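Long-range contact in isochorismatase family protein family (Burkholderia thailandensis, PDB 3TXY), which is of unknown function but belongs to the isochorismatase family and probably acts as a hydrolase: residues T13-V17 with L45-F49. Numbering follows the deposited sequence.
Sequences TVALV and LANAF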
loop_
_atom_site.group_PDB
_atom_site.type_symbol
_atom_site.label_atom_id
_atom_site.label_comp_id
_atom_site.label_asym_id
_atom_site.label_seq_id
_atom_site.Cartn_x
_atom_site.Cartn_y
_atom_site.Cartn_z
ATOM N N THR A 13 13.737 -5.112 19.820
ATOM C CA THR A 13 12.301 -4.896 19.925
ATOM C C THR A 13 11.634 -5.245 18.594
ATOM O O THR A 13 11.163 -4.365 17.857
ATOM C CB THR A 13 12.058 -3.426 20.324
ATOM O OG1 THR A 13 12.879 -2.539 19.524
ATOM C CG2 THR A 13 12.415 -3.241 21.782
ATOM N N VAL A 14 11.634 -6.539 18.287
ATOM C CA VAL A 14 11.181 -7.046 17.001
ATOM C C VAL A 14 10.073 -8.093 17.162
ATOM O O VAL A 14 10.118 -8.911 18.063
ATOM C CB VAL A 14 12.358 -7.642 16.175
ATOM C CG1 VAL A 14 12.935 -8.880 16.851
ATOM C CG2 VAL A 14 11.919 -7.946 14.742
ATOM N N ALA A 15 9.094 -8.032 16.266
ATOM C CA ALA A 15 8.002 -8.988 16.161
ATOM C C ALA A 15 7.969 -9.679 14.798
ATOM O O ALA A 15 8.369 -9.102 13.773
ATOM C CB ALA A 15 6.669 -8.285 16.419
ATOM N N LEU A 16 7.498 -10.927 14.810
ATOM C CA LEU A 16 7.212 -11.706 13.602
ATOM C C LEU A 16 5.731 -11.515 13.276
ATOM O O LEU A 16 4.883 -11.712 14.135
ATOM C CB LEU A 16 7.493 -13.202 13.822
ATOM C CG LEU A 16 7.412 -14.122 12.590
ATOM C CD1 LEU A 16 8.508 -13.839 11.567
ATOM C CD2 LEU A 16 7.490 -15.589 13.019
ATOM N N VAL A 17 5.431 -11.105 12.043
ATOM C CA VAL A 17 4.055 -10.891 11.595
ATOM C C VAL A 17 3.841 -11.716 10.326
ATOM O O VAL A 17 4.525 -11.504 9.330
ATOM C CB VAL A 17 3.781 -9.404 11.299
ATOM C CG1 VAL A 17 2.350 -9.203 10.776
ATOM C CG2 VAL A 17 4.023 -8.583 12.562
ATOM N N LEU A 45 10.806 -19.734 11.970
ATOM C CA LEU A 45 11.096 -18.412 12.507
ATOM C C LEU A 45 10.356 -18.140 13.827
ATOM O O LEU A 45 10.918 -17.556 14.755
ATOM C CB LEU A 45 10.747 -17.331 11.471
ATOM C CG LEU A 45 11.759 -17.155 10.344
ATOM C CD1 LEU A 45 11.155 -16.259 9.274
ATOM C CD2 LEU A 45 13.039 -16.537 10.899
ATOM N N ALA A 46 9.090 -18.541 13.886
ATOM C CA ALA A 46 8.258 -18.375 15.073
ATOM C C ALA A 46 8.941 -19.032 16.269
ATOM O O ALA A 46 8.992 -18.468 17.364
ATOM C CB ALA A 46 6.898 -19.000 14.839
ATOM N N ASN A 47 9.501 -20.210 16.050
ATOM C CA ASN A 47 10.239 -20.895 17.134
ATOM C C ASN A 47 11.415 -20.043 17.637
ATOM O O ASN A 47 11.621 -19.906 18.839
ATOM C CB ASN A 47 10.734 -22.262 16.677
ATOM C CG ASN A 47 9.604 -23.247 16.456
ATOM O OD1 ASN A 47 8.471 -23.037 16.906
ATOM N ND2 ASN A 47 9.896 -24.319 15.734
ATOM N N ALA A 48 12.140 -19.438 16.699
ATOM C CA ALA A 48 13.271 -18.563 17.030
ATOM C C ALA A 48 12.831 -17.305 17.795
ATOM O O ALA A 48 13.510 -16.881 18.746
ATOM C CB ALA A 48 14.020 -18.197 15.763
ATOM N N PHE A 49 11.698 -16.724 17.393
ATOM C CA PHE A 49 11.102 -15.600 18.114
ATOM C C PHE A 49 10.631 -15.969 19.524
ATOM O O PHE A 49 11.011 -15.305 20.498
ATOM C CB PHE A 49 9.967 -14.973 17.291
ATOM C CG PHE A 49 10.457 -13.960 16.287
ATOM C CD1 PHE A 49 11.130 -14.367 15.137
ATOM C CD2 PHE A 49 10.292 -12.592 16.508
ATOM C CE1 PHE A 49 11.598 -13.429 14.208
ATOM C CE2 PHE A 49 10.780 -11.661 15.607
ATOM C CZ PHE A 49 11.415 -12.071 14.451
#
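Leu16 CB sits squarely over one face of the Phe49 ring, 3.8 Å from the ring centroid and 5° off its normal, in a CH-pi contact. The same ring lies close to the strand backbone, with Phe49 CE2 3.5 Å from Leu16 N. Val14 approaches the ring obliquely, its CG1 3.7 Å from Phe49 CE2. Leu16 also extends past the ring to the helix. Chi1 of -172° sets its CG anti to the backbone N and out toward the helix, where the methyls meet Leu45 and Ala46, about one turn before Phe49. Leu16 CD2 rests on the helix backbone, 3.5 Å from Ala46 N, and also touches Ala46 CB. Leu16 CD2 meets Leu45 CB at 4.0 Å.

Around this first shell, Val56 touches both Leu16 and Phe49, and Leu193 of helix 186-194 packs on Val14 and Phe49. In the parallel sheet, strand 14-19 lies between strands 56-61 and 128-134. The axes of 14-17 and 45-49 run roughly antiparallel, at 153°. Helix 35-51 leads on to strand 56-61, so the packing belongs to a beta-alpha-beta crossover of this alpha/beta fold. No hydrogen bond joins the two segments. Their fit therefore depends on the shapes of buried apolar side chains rather than on directional bonds.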